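Local coordinates for protein extracellular serine protease (Aeromonas sobria, PDB 3HJR) that cleaves peptide bonds after paired basic residues as a calcium-binding, kexin-like secreted serine protease and probable virulence factor that acts on host plasma proteins, at residues M478-H483 with L585-L590; W254-S259 with I277-T282; K389-K394 with V455-T460. All coordinates share one frame; numbering follows the deposited sequence.

Contact 1 (M478-H483 with L585-L590); sequences MVSLDH and LISWSL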
ATOM      1  N   MET A 478      -3.755   1.380  19.531  1.00 12.53           N
ATOM      2  CA  MET A 478      -2.375   1.146  19.999  1.00 12.68           C
ATOM      3  C   MET A 478      -2.401   0.017  21.011  1.00 11.80           C
ATOM      4  O   MET A 478      -3.314  -0.067  21.829  1.00 11.30           O
ATOM      5  CB  MET A 478      -1.791   2.374  20.678  1.00 13.32           C
ATOM      6  CG  MET A 478      -1.700   3.598  19.782  1.00 16.08           C
ATOM      7  SD  MET A 478      -0.701   4.916  20.445  1.00 21.76           S
ATOM      8  CE  MET A 478       0.853   4.748  19.369  1.00 25.85           C
ATOM      9  N   VAL A 479      -1.412  -0.858  20.985  1.00  9.88           N
ATOM     10  CA  VAL A 479      -1.427  -2.017  21.878  1.00 10.21           C
ATOM     11  C   VAL A 479      -0.098  -2.185  22.583  1.00  9.34           C
ATOM     12  O   VAL A 479       0.947  -2.009  21.971  1.00  8.03           O
ATOM     13  CB  VAL A 479      -1.778  -3.305  21.128  1.00 10.45           C
ATOM     14  CG1 VAL A 479      -0.771  -3.583  20.038  1.00 15.40           C
ATOM     15  CG2 VAL A 479      -1.877  -4.507  22.063  1.00 11.27           C
ATOM     16  N   SER A 480      -0.160  -2.493  23.879  1.00  8.32           N
ATOM     17  CA  SER A 480       1.021  -2.845  24.667  1.00  8.02           C
ATOM     18  C   SER A 480       0.797  -4.205  25.334  1.00  8.05           C
ATOM     19  O   SER A 480      -0.233  -4.445  25.926  1.00  7.82           O
ATOM     20  CB  SER A 480       1.307  -1.784  25.717  1.00  9.04           C
ATOM     21  OG  SER A 480       1.706  -0.538  25.124  1.00  8.48           O
ATOM     22  N   LEU A 481       1.760  -5.118  25.194  1.00  7.55           N
ATOM     23  CA  LEU A 481       1.680  -6.424  25.826  1.00  7.90           C
ATOM     24  C   LEU A 481       3.089  -6.988  25.944  1.00  7.74           C
ATOM     25  O   LEU A 481       3.997  -6.540  25.232  1.00  8.24           O
ATOM     26  CB  LEU A 481       0.779  -7.363  25.006  1.00  7.48           C
ATOM     27  CG  LEU A 481       1.138  -7.650  23.541  1.00  8.21           C
ATOM     28  CD1 LEU A 481       2.236  -8.698  23.439  1.00  7.91           C
ATOM     29  CD2 LEU A 481      -0.118  -8.077  22.773  1.00  9.36           C
ATOM     30  N   ASP A 482       3.261  -7.947  26.845  1.00  8.25           N
ATOM     31  CA  ASP A 482       4.466  -8.772  26.908  1.00  8.20           C
ATOM     32  C   ASP A 482       4.213 -10.158  26.322  1.00  8.18           C
ATOM     33  O   ASP A 482       3.203 -10.799  26.609  1.00  8.08           O
ATOM     34  CB  ASP A 482       4.937  -8.926  28.344  1.00  8.15           C
ATOM     35  CG  ASP A 482       5.538  -7.672  28.903  1.00  9.18           C
ATOM     36  OD1 ASP A 482       5.684  -7.608  30.149  1.00 12.55           O
ATOM     37  OD2 ASP A 482       5.906  -6.741  28.194  1.00  8.00           O
ATOM     38  N   HIS A 483       5.134 -10.615  25.477  1.00  7.50           N
ATOM     39  CA  HIS A 483       5.117 -11.977  25.002  1.00  6.67           C
ATOM     40  C   HIS A 483       6.486 -12.264  24.411  1.00  7.24           C
ATOM     41  O   HIS A 483       6.976 -11.456  23.623  1.00  7.39           O
ATOM     42  CB  HIS A 483       4.051 -12.146  23.913  1.00  7.13           C
ATOM     43  CG  HIS A 483       3.777 -13.575  23.541  1.00  5.28           C
ATOM     44  ND1 HIS A 483       4.584 -14.291  22.676  1.00  5.49           N
ATOM     45  CD2 HIS A 483       2.763 -14.410  23.882  1.00  6.77           C
ATOM     46  CE1 HIS A 483       4.089 -15.507  22.519  1.00  6.59           C
ATOM     47  NE2 HIS A 483       2.994 -15.612  23.250  1.00  5.31           N
ATOM     48  N   LEU A 585      -1.341  -8.928  28.454  1.00 11.84           N
ATOM     49  CA  LEU A 585      -1.823  -7.674  27.912  1.00 12.21           C
ATOM     50  C   LEU A 585      -1.602  -6.586  28.969  1.00 10.85           C
ATOM     51  O   LEU A 585      -1.903  -6.787  30.145  1.00 11.99           O
ATOM     52  CB  LEU A 585      -3.302  -7.806  27.563  1.00 12.40           C
ATOM     53  CG  LEU A 585      -3.954  -6.662  26.805  1.00 15.12           C
ATOM     54  CD1 LEU A 585      -3.234  -6.326  25.509  1.00 16.32           C
ATOM     55  CD2 LEU A 585      -5.417  -7.054  26.522  1.00 18.38           C
ATOM     56  N   ILE A 586      -1.051  -5.455  28.549  1.00 10.35           N
ATOM     57  CA  ILE A 586      -0.720  -4.344  29.430  1.00  9.77           C
ATOM     58  C   ILE A 586      -1.718  -3.192  29.248  1.00  9.66           C
ATOM     59  O   ILE A 586      -2.290  -2.705  30.216  1.00  9.57           O
ATOM     60  CB  ILE A 586       0.719  -3.845  29.148  1.00  9.56           C
ATOM     61  CG1 ILE A 586       1.758  -4.903  29.560  1.00 10.62           C
ATOM     62  CG2 ILE A 586       0.983  -2.537  29.877  1.00  9.84           C
ATOM     63  CD1 ILE A 586       3.075  -4.748  28.851  1.00 10.12           C
ATOM     64  N   SER A 587      -1.890  -2.722  28.019  1.00  9.44           N
ATOM     65  CA  SER A 587      -2.862  -1.670  27.761  1.00  9.26           C
ATOM     66  C   SER A 587      -3.196  -1.610  26.293  1.00  9.25           C
ATOM     67  O   SER A 587      -2.466  -2.114  25.441  1.00  9.87           O
ATOM     68  CB  SER A 587      -2.323  -0.303  28.186  1.00  8.82           C
ATOM     69  OG  SER A 587      -1.205   0.043  27.379  1.00 11.06           O
ATOM     70  N   TRP A 588      -4.308  -0.967  25.989  1.00 10.13           N
ATOM     71  CA  TRP A 588      -4.620  -0.632  24.615  1.00  9.94           C
ATOM     72  C   TRP A 588      -5.444   0.641  24.534  1.00 10.11           C
ATOM     73  O   TRP A 588      -6.085   1.035  25.499  1.00  8.69           O
ATOM     74  CB  TRP A 588      -5.287  -1.805  23.907  1.00 10.58           C
ATOM     75  CG  TRP A 588      -6.718  -2.044  24.249  1.00 10.27           C
ATOM     76  CD1 TRP A 588      -7.208  -2.505  25.436  1.00 11.21           C
ATOM     77  CD2 TRP A 588      -7.849  -1.858  23.392  1.00  9.67           C
ATOM     78  NE1 TRP A 588      -8.573  -2.616  25.369  1.00 12.89           N
ATOM     79  CE2 TRP A 588      -8.997  -2.218  24.134  1.00 11.88           C
ATOM     80  CE3 TRP A 588      -8.015  -1.390  22.082  1.00 11.47           C
ATOM     81  CZ2 TRP A 588     -10.292  -2.165  23.598  1.00 13.51           C
ATOM     82  CZ3 TRP A 588      -9.309  -1.345  21.541  1.00 13.81           C
ATOM     83  CH2 TRP A 588     -10.425  -1.726  22.302  1.00 14.61           C
ATOM     84  N   SER A 589      -5.422   1.275  23.364  1.00 10.48           N
ATOM     85  CA  SER A 589      -6.132   2.532  23.164  1.00 11.72           C
ATOM     86  C   SER A 589      -6.923   2.419  21.858  1.00 12.18           C
ATOM     87  O   SER A 589      -6.478   1.758  20.907  1.00 13.11           O
ATOM     88  CB  SER A 589      -5.148   3.702  23.074  1.00 12.49           C
ATOM     89  OG  SER A 589      -4.583   4.062  24.345  1.00 17.44           O
ATOM     90  N   LEU A 590      -8.082   3.080  21.802  1.00 11.06           N
ATOM     91  CA  LEU A 590      -8.954   3.033  20.601  1.00 11.48           C
ATOM     92  C   LEU A 590      -9.255   4.439  20.152  1.00 10.30           C
ATOM     93  O   LEU A 590      -9.631   5.269  20.969  1.00 10.99           O
ATOM     94  CB  LEU A 590     -10.274   2.307  20.888  1.00 11.60           C
ATOM     95  CG  LEU A 590     -11.343   2.350  19.776  1.00 12.77           C
ATOM     96  CD1 LEU A 590     -10.900   1.562  18.537  1.00 13.79           C
ATOM     97  CD2 LEU A 590     -12.689   1.843  20.336  1.00 13.96           C
TER
HETATM   98  O   HOH W   1      -0.819   0.793  24.088  1.00 27.10           O
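Met478 and Ser589 form the first of two hydrogen-bonded pairs between antiparallel strands of the P-domain. Ser589 N donates to Met478 O at 2.9 Å, and Ser589 O accepts from Met478 N. Ser480 and Ser587 form the second pair. Its shorter bond runs from Ser480 N to Ser587 O, 2.8 Å and nearly straight at 164°.

Ser480 O is gripped twice. Ile586 N reaches Ser480 O at 2.9 Å and Ser587 N reaches it at 3.2 Å, both from the same face of its carbonyl plane. Two residues thus stand opposite one, which makes a classic beta bulge. Beyond it the register slips by one, and Leu481 pairs with Leu585.

Among the side chains, the hydroxyls of Ser480 and Ser587 lie on one face of the sheet. A water bonds Ser480 OG at 3.0 Å and Ser587 OG more weakly. Ser480 OG is also bonded to Asp530 N on the adjoining strand 527-535.

The apolar contacts of Val479, Leu481 and Leu585 lie on the other face. CG2 of Val479 meets CD1 of Leu585 at 4.1 Å, with the two side chains crossing at about a right angle. The bulge residue Ile586 instead directs its side chain toward the partner strand. With CG1 beside the backbone N (chi1 -68°), CD1 of Ile586 ends 3.5 Å from Asp482 OD2. That carboxylate is engaged by Arg529 in a salt bridge.

The backbone bonds therefore fix the register, the bulge shifts it by one residue, and one face carries the two serine hydroxyls and their shared water, the other the apolar contacts.

Contact 2 (W254-S259 with I277-T282); sequences WNLVVS and IFLSAT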
ATOM      1  N   TRP A 254      -4.020   9.254   7.464  1.00  7.95           N
ATOM      2  CA  TRP A 254      -3.791  10.246   6.368  1.00  8.50           C
ATOM      3  C   TRP A 254      -3.243   9.547   5.116  1.00  9.33           C
ATOM      4  O   TRP A 254      -3.540   9.952   3.999  1.00  9.27           O
ATOM      5  CB  TRP A 254      -2.901  11.400   6.822  1.00 10.02           C
ATOM      6  CG  TRP A 254      -3.313  11.885   8.155  1.00  8.24           C
ATOM      7  CD1 TRP A 254      -2.606  11.781   9.313  1.00  7.66           C
ATOM      8  CD2 TRP A 254      -4.587  12.422   8.509  1.00  7.32           C
ATOM      9  NE1 TRP A 254      -3.363  12.211  10.372  1.00 12.11           N
ATOM     10  CE2 TRP A 254      -4.569  12.658   9.900  1.00 10.96           C
ATOM     11  CE3 TRP A 254      -5.720  12.795   7.786  1.00 10.19           C
ATOM     12  CZ2 TRP A 254      -5.670  13.208  10.595  1.00 10.70           C
ATOM     13  CZ3 TRP A 254      -6.807  13.353   8.478  1.00  9.82           C
ATOM     14  CH2 TRP A 254      -6.776  13.524   9.863  1.00 10.65           C
ATOM     15  N   ASN A 255      -2.426   8.539   5.317  1.00  9.04           N
ATOM     16  CA  ASN A 255      -2.014   7.635   4.228  1.00  9.27           C
ATOM     17  C   ASN A 255      -3.156   6.746   3.766  1.00  8.25           C
ATOM     18  O   ASN A 255      -3.810   6.038   4.564  1.00 10.38           O
ATOM     19  CB  ASN A 255      -0.853   6.739   4.638  1.00  8.75           C
ATOM     20  CG  ASN A 255       0.472   7.432   4.623  1.00  9.94           C
ATOM     21  OD1 ASN A 255       0.719   8.297   3.778  1.00  8.18           O
ATOM     22  ND2 ASN A 255       1.371   7.045   5.563  1.00  7.80           N
ATOM     23  N   LEU A 256      -3.343   6.705   2.447  1.00  7.73           N
ATOM     24  CA  LEU A 256      -4.188   5.705   1.806  1.00  7.89           C
ATOM     25  C   LEU A 256      -3.231   4.642   1.321  1.00  8.76           C
ATOM     26  O   LEU A 256      -2.409   4.857   0.398  1.00  7.70           O
ATOM     27  CB  LEU A 256      -4.981   6.315   0.682  1.00  9.49           C
ATOM     28  CG  LEU A 256      -5.529   5.760  -0.614  1.00 12.24           C
ATOM     29  CD1 LEU A 256      -5.499   4.336  -0.898  1.00 11.24           C
ATOM     30  CD2 LEU A 256      -6.747   6.514  -1.119  1.00 10.08           C
ATOM     31  N   VAL A 257      -3.336   3.503   1.981  1.00  8.30           N
ATOM     32  CA  VAL A 257      -2.385   2.414   1.836  1.00  8.51           C
ATOM     33  C   VAL A 257      -2.902   1.418   0.830  1.00  8.98           C
ATOM     34  O   VAL A 257      -4.060   1.022   0.876  1.00  9.60           O
ATOM     35  CB  VAL A 257      -2.085   1.738   3.205  1.00  6.78           C
ATOM     36  CG1 VAL A 257      -1.038   0.677   3.001  1.00  8.81           C
ATOM     37  CG2 VAL A 257      -1.583   2.768   4.214  1.00  8.00           C
ATOM     38  N   VAL A 258      -2.064   1.041  -0.132  1.00  9.07           N
ATOM     39  CA  VAL A 258      -2.511   0.173  -1.211  1.00  9.02           C
ATOM     40  C   VAL A 258      -1.715  -1.108  -1.391  1.00  8.21           C
ATOM     41  O   VAL A 258      -0.518  -1.138  -1.186  1.00  8.33           O
ATOM     42  CB  VAL A 258      -2.529   0.888  -2.559  1.00  9.32           C
ATOM     43  CG1 VAL A 258      -3.418   2.102  -2.504  1.00 10.26           C
ATOM     44  CG2 VAL A 258      -1.155   1.269  -3.005  1.00  9.48           C
ATOM     45  N   SER A 259      -2.429  -2.187  -1.695  1.00  8.33           N
ATOM     46  CA  SER A 259      -1.827  -3.434  -2.103  1.00  9.22           C
ATOM     47  C   SER A 259      -1.723  -3.529  -3.617  1.00  9.01           C
ATOM     48  O   SER A 259      -2.361  -2.744  -4.336  1.00  8.56           O
ATOM     49  CB  SER A 259      -2.643  -4.583  -1.521  1.00  9.38           C
ATOM     50  OG  SER A 259      -3.913  -4.718  -2.127  1.00 11.48           O
ATOM     51  N   ILE A 277      -5.225  -1.926   4.512  1.00  8.68           N
ATOM     52  CA  ILE A 277      -5.266  -1.685   3.054  1.00  9.00           C
ATOM     53  C   ILE A 277      -6.574  -0.974   2.722  1.00  9.03           C
ATOM     54  O   ILE A 277      -7.615  -1.367   3.211  1.00  8.79           O
ATOM     55  CB  ILE A 277      -5.205  -3.020   2.293  1.00  9.53           C
ATOM     56  CG1 ILE A 277      -3.905  -3.790   2.567  1.00  9.41           C
ATOM     57  CG2 ILE A 277      -5.426  -2.776   0.768  1.00  8.34           C
ATOM     58  CD1 ILE A 277      -2.631  -3.041   2.301  1.00 10.39           C
ATOM     59  N   PHE A 278      -6.522   0.126   1.969  1.00  9.40           N
ATOM     60  CA  PHE A 278      -7.723   0.817   1.522  1.00  8.42           C
ATOM     61  C   PHE A 278      -8.216   0.262   0.170  1.00  9.00           C
ATOM     62  O   PHE A 278      -9.408   0.069  -0.012  1.00  8.64           O
ATOM     63  CB  PHE A 278      -7.460   2.328   1.426  1.00  8.31           C
ATOM     64  CG  PHE A 278      -8.735   3.131   1.356  1.00  9.51           C
ATOM     65  CD1 PHE A 278      -9.474   3.368   2.504  1.00 12.50           C
ATOM     66  CD2 PHE A 278      -9.245   3.543   0.131  1.00 11.55           C
ATOM     67  CE1 PHE A 278     -10.681   4.110   2.451  1.00 15.72           C
ATOM     68  CE2 PHE A 278     -10.446   4.237   0.062  1.00 11.56           C
ATOM     69  CZ  PHE A 278     -11.168   4.531   1.217  1.00 12.07           C
ATOM     70  N   LEU A 279      -7.308   0.064  -0.779  1.00  9.54           N
ATOM     71  CA  LEU A 279      -7.661  -0.522  -2.072  1.00 10.47           C
ATOM     72  C   LEU A 279      -6.507  -1.250  -2.695  1.00  9.43           C
ATOM     73  O   LEU A 279      -5.371  -1.154  -2.241  1.00  8.90           O
ATOM     74  CB  LEU A 279      -8.103   0.565  -3.056  1.00 13.34           C
ATOM     75  CG  LEU A 279      -7.322   1.789  -3.226  1.00 17.67           C
ATOM     76  CD1 LEU A 279      -6.177   1.598  -4.224  1.00 21.18           C
ATOM     77  CD2 LEU A 279      -8.301   2.998  -3.652  1.00 15.40           C
ATOM     78  N   SER A 280      -6.832  -1.980  -3.754  1.00  9.21           N
ATOM     79  CA  SER A 280      -5.868  -2.707  -4.561  1.00  9.24           C
ATOM     80  C   SER A 280      -5.678  -1.935  -5.841  1.00  9.96           C
ATOM     81  O   SER A 280      -6.636  -1.395  -6.414  1.00  9.79           O
ATOM     82  CB  SER A 280      -6.455  -4.091  -4.870  1.00  9.21           C
ATOM     83  OG  SER A 280      -5.688  -4.826  -5.818  1.00 11.61           O
ATOM     84  N   ALA A 281      -4.437  -1.858  -6.284  1.00  9.26           N
ATOM     85  CA  ALA A 281      -4.136  -1.284  -7.569  1.00  8.98           C
ATOM     86  C   ALA A 281      -3.026  -2.074  -8.292  1.00  9.29           C
ATOM     87  O   ALA A 281      -2.395  -2.973  -7.742  1.00  9.67           O
ATOM     88  CB  ALA A 281      -3.771   0.184  -7.410  1.00  8.27           C
ATOM     89  N   THR A 282      -2.808  -1.715  -9.548  1.00  8.05           N
ATOM     90  CA  THR A 282      -1.972  -2.525 -10.438  1.00  8.32           C
ATOM     91  C   THR A 282      -0.501  -2.401 -10.089  1.00  8.44           C
ATOM     92  O   THR A 282       0.046  -1.297 -10.030  1.00  8.33           O
ATOM     93  CB  THR A 282      -2.194  -2.068 -11.880  1.00  8.56           C
ATOM     94  OG1 THR A 282      -2.212  -0.629 -11.926  1.00  6.88           O
ATOM     95  CG2 THR A 282      -3.576  -2.447 -12.326  1.00  8.28           C
TER
HETATM   96  O   HOH W   2      -3.990  -6.392  -4.354  1.00 19.71           O
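Val257 O accepts from Phe278 N in the shortest direct polar bond here, 2.8 Å and nearly straight at 169°. It joins two neighbouring parallel strands of the subtilisin-like domain. Strand 277-282 is the outermost strand at this end of the six-stranded parallel sheet. The ladder continues with Ser259 N to Leu279 O at 3.2 Å and closes with Ala281 N to Ser259 O at 3.0 Å. Ser259 therefore uses both its N-H and its carbonyl on the same neighbour. Leu279 N is buried here without a partner in the model. The short segments are strongly twisted, their axes inclined at 46°.

Apolar packing starts at Leu256, whose CD1 touches CB of Phe278 at 3.6 Å and also reaches CG of Leu279. Leu256 crosses each of these side chains at about a right angle. The Phe278 ring also meets Phe414 edge-to-face. Helix 335-352, which carries the predicted catalytic Ser336, covers Val258 and Leu279 through Thr342.

Ser259 and Ser280 point to the face opposite Val258 and Leu279. A water donates to Ser259 OG at 2.8 Å and is also bonded to Ser280 OG. Ser259 OG has a further bond to Thr411 O. Ile277 adds carbon contacts nearby, its CD1 approaching Val257 CG1.

Val258 and Leu279 lie side by side and point the same way. CG of Leu279 sits between its backbone N and carbonyl carbon (chi1 47°), which carries the branch along the valine. Their packing is tight: Val258 CG1 and Leu279 CD1 are 3.3 Å apart, closer than usual for two methyl groups.

Contact 3 (K389-K394 with V455-T460); sequences KVRDVK and VGNSPT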
ATOM      1  N   LYS A 389      -8.635 -29.140  22.917  1.00 12.51           N
ATOM      2  CA  LYS A 389      -9.558 -29.017  21.791  1.00 12.68           C
ATOM      3  C   LYS A 389      -8.810 -28.451  20.582  1.00 10.96           C
ATOM      4  O   LYS A 389      -8.128 -27.454  20.716  1.00 12.16           O
ATOM      5  CB  LYS A 389     -10.699 -28.061  22.159  1.00 12.88           C
ATOM      6  CG  LYS A 389     -11.428 -28.450  23.464  1.00 15.87           C
ATOM      7  CD  LYS A 389     -12.967 -28.425  23.345  1.00 18.12           C
ATOM      8  CE  LYS A 389     -13.608 -29.561  24.123  1.00 19.46           C
ATOM      9  NZ  LYS A 389     -13.352 -29.502  25.597  1.00 21.65           N
ATOM     10  N   VAL A 390      -8.956 -29.061  19.408  1.00 10.08           N
ATOM     11  CA  VAL A 390      -8.399 -28.445  18.192  1.00 10.24           C
ATOM     12  C   VAL A 390      -9.289 -27.286  17.775  1.00  9.77           C
ATOM     13  O   VAL A 390     -10.500 -27.445  17.661  1.00  8.92           O
ATOM     14  CB  VAL A 390      -8.262 -29.431  17.005  1.00  9.98           C
ATOM     15  CG1 VAL A 390      -8.002 -28.690  15.687  1.00 13.24           C
ATOM     16  CG2 VAL A 390      -7.160 -30.424  17.301  1.00 11.98           C
ATOM     17  N   ARG A 391      -8.671 -26.121  17.578  1.00  8.95           N
ATOM     18  CA  ARG A 391      -9.342 -24.942  17.080  1.00  9.99           C
ATOM     19  C   ARG A 391      -8.840 -24.651  15.690  1.00  9.62           C
ATOM     20  O   ARG A 391      -7.690 -24.915  15.381  1.00  9.41           O
ATOM     21  CB  ARG A 391      -9.017 -23.718  17.942  1.00  9.90           C
ATOM     22  CG  ARG A 391      -9.484 -23.819  19.357  1.00 10.63           C
ATOM     23  CD  ARG A 391      -9.355 -22.489  20.092  1.00  9.60           C
ATOM     24  NE  ARG A 391     -10.400 -21.571  19.642  1.00 11.85           N
ATOM     25  CZ  ARG A 391     -10.314 -20.254  19.583  1.00 15.06           C
ATOM     26  NH1 ARG A 391     -11.364 -19.573  19.152  1.00 14.50           N
ATOM     27  NH2 ARG A 391      -9.195 -19.607  19.887  1.00 17.28           N
ATOM     28  N   ASP A 392      -9.703 -24.074  14.874  1.00 10.20           N
ATOM     29  CA  ASP A 392      -9.362 -23.627  13.531  1.00 11.65           C
ATOM     30  C   ASP A 392      -9.921 -22.230  13.422  1.00 11.84           C
ATOM     31  O   ASP A 392     -11.136 -22.054  13.363  1.00 13.17           O
ATOM     32  CB  ASP A 392      -9.977 -24.593  12.504  1.00 12.49           C
ATOM     33  CG  ASP A 392      -9.375 -24.456  11.118  1.00 14.62           C
ATOM     34  OD1 ASP A 392      -8.262 -23.895  10.944  1.00 18.25           O
ATOM     35  OD2 ASP A 392      -9.964 -24.891  10.111  1.00 20.02           O
ATOM     36  N   VAL A 393      -9.029 -21.236  13.455  1.00 10.50           N
ATOM     37  CA  VAL A 393      -9.401 -19.826  13.496  1.00 10.29           C
ATOM     38  C   VAL A 393      -8.832 -19.109  12.279  1.00 10.00           C
ATOM     39  O   VAL A 393      -7.828 -19.549  11.721  1.00  9.38           O
ATOM     40  CB  VAL A 393      -8.884 -19.129  14.793  1.00 11.21           C
ATOM     41  CG1 VAL A 393      -9.368 -19.840  16.029  1.00 11.89           C
ATOM     42  CG2 VAL A 393      -7.357 -18.998  14.771  1.00  8.99           C
ATOM     43  N   LYS A 394      -9.442 -17.992  11.876  1.00  9.73           N
ATOM     44  CA  LYS A 394      -8.902 -17.224  10.774  1.00  9.56           C
ATOM     45  C   LYS A 394      -7.637 -16.539  11.208  1.00  9.32           C
ATOM     46  O   LYS A 394      -7.587 -15.921  12.263  1.00  9.56           O
ATOM     47  CB  LYS A 394      -9.877 -16.151  10.274  1.00  9.90           C
ATOM     48  CG  LYS A 394     -11.109 -16.725   9.619  1.00 10.37           C
ATOM     49  CD  LYS A 394     -12.166 -15.645   9.444  1.00  8.19           C
ATOM     50  CE  LYS A 394     -13.471 -16.217   8.984  1.00 14.37           C
ATOM     51  NZ  LYS A 394     -13.455 -16.577   7.577  1.00 20.89           N
ATOM     52  N   VAL A 455      -1.629 -21.458  23.671  1.00 14.52           N
ATOM     53  CA  VAL A 455      -2.353 -21.884  22.504  1.00 11.81           C
ATOM     54  C   VAL A 455      -3.767 -21.812  23.034  1.00 11.14           C
ATOM     55  O   VAL A 455      -4.424 -22.831  23.321  1.00 11.14           O
ATOM     56  CB  VAL A 455      -1.983 -23.340  22.127  1.00 10.94           C
ATOM     57  CG1 VAL A 455      -0.808 -23.355  21.202  1.00 10.10           C
ATOM     58  CG2 VAL A 455      -1.651 -24.185  23.384  1.00 10.92           C
ATOM     59  N   GLY A 456      -4.209 -20.583  23.235  1.00 10.99           N
ATOM     60  CA  GLY A 456      -5.380 -20.329  24.048  1.00 11.03           C
ATOM     61  C   GLY A 456      -6.636 -20.922  23.469  1.00 10.90           C
ATOM     62  O   GLY A 456      -6.819 -20.966  22.264  1.00 11.07           O
ATOM     63  N   ASN A 457      -7.521 -21.380  24.333  1.00 11.57           N
ATOM     64  CA  ASN A 457      -8.781 -21.905  23.861  1.00 12.60           C
ATOM     65  C   ASN A 457      -9.792 -20.821  23.533  1.00 12.64           C
ATOM     66  O   ASN A 457     -10.754 -21.062  22.812  1.00 13.23           O
ATOM     67  CB  ASN A 457      -9.369 -22.888  24.861  1.00 12.64           C
ATOM     68  CG  ASN A 457     -10.492 -23.696  24.265  1.00 16.22           C
ATOM     69  OD1 ASN A 457     -10.267 -24.592  23.450  1.00 16.76           O
ATOM     70  ND2 ASN A 457     -11.718 -23.363  24.640  1.00 18.99           N
ATOM     71  N   SER A 458      -9.532 -19.605  24.015  1.00 13.07           N
ATOM     72  CA  SER A 458     -10.357 -18.442  23.745  1.00 12.44           C
ATOM     73  C   SER A 458      -9.416 -17.250  23.741  1.00 11.58           C
ATOM     74  O   SER A 458      -8.402 -17.309  24.403  1.00 11.36           O
ATOM     75  CB  SER A 458     -11.375 -18.223  24.873  1.00 12.28           C
ATOM     76  OG  SER A 458     -12.384 -19.204  24.874  1.00 19.00           O
ATOM     77  N   PRO A 459      -9.736 -16.172  23.033  1.00 11.44           N
ATOM     78  CA  PRO A 459      -8.904 -14.967  23.139  1.00 11.18           C
ATOM     79  C   PRO A 459      -8.953 -14.326  24.515  1.00 10.90           C
ATOM     80  O   PRO A 459      -9.901 -14.467  25.283  1.00 10.82           O
ATOM     81  CB  PRO A 459      -9.533 -13.993  22.139  1.00 11.02           C
ATOM     82  CG  PRO A 459     -10.432 -14.856  21.249  1.00 12.64           C
ATOM     83  CD  PRO A 459     -10.841 -15.997  22.080  1.00 11.61           C
ATOM     84  N   THR A 460      -7.902 -13.578  24.796  1.00 10.32           N
ATOM     85  CA  THR A 460      -7.889 -12.617  25.872  1.00  9.91           C
ATOM     86  C   THR A 460      -8.550 -11.338  25.364  1.00 10.09           C
ATOM     87  O   THR A 460      -8.174 -10.820  24.338  1.00 10.02           O
ATOM     88  CB  THR A 460      -6.441 -12.355  26.242  1.00  9.99           C
ATOM     89  OG1 THR A 460      -5.864 -13.579  26.714  1.00  9.95           O
ATOM     90  CG2 THR A 460      -6.310 -11.351  27.379  1.00 11.07           C
TER
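Arg391 lays its guanidinium group against the backbone of the loop at Asn457. Asn457 O sits over one face, offset toward the rim, and is 3.2 Å from Arg391 NE. The angle is too poor for a hydrogen bond, so this is a polar contact over the face. CD of Arg391 is 3.4 Å from Asn457 O. Val393 CG1 covers the centre of the opposite face. A bend at chi3 (74°) turns the group after an otherwise extended start. At its edge, Arg391 NH2 lies 3.6 Å from Gly456 O, and Tyr383 OH bonds to both atoms.

The side nearer solvent is looser. Lys389 meets the loop through carbon, with CB 3.7 Å from Asn457 OD1, while its ammonium end leads away. That amide oxygen has its hydrogen bond from outside the two segments, with Ser385 OG.

The contact joins the two-stranded sheet 379-384/390-396 of the subtilisin-like part to the P-domain loop before strand 460-466. Strand 545-553 flanks it through Thr552, and Gly456 bonds by its backbone to Asp553, a ligand of the third calcium ion.

Contacts 1 and 2 are buried strand pairings, one in each domain; contact 3 lies at the surface between the domains. Contact 1 is antiparallel and bulged, whereas contact 2 is parallel and strongly twisted at one end of its sheet. Both combine backbone hydrogen bonds with a water between serines and aliphatic packing. Contact 3 has no direct hydrogen bond between its segments and buries about half as much surface. A tyrosine outside them bonds to both segments, and a serine does so with one weak bond. Contacts 1 and 3 both lie near the P-domain calcium without supplying a ligand, with nearest atoms about 4 Å apart. Contact 2 is more central.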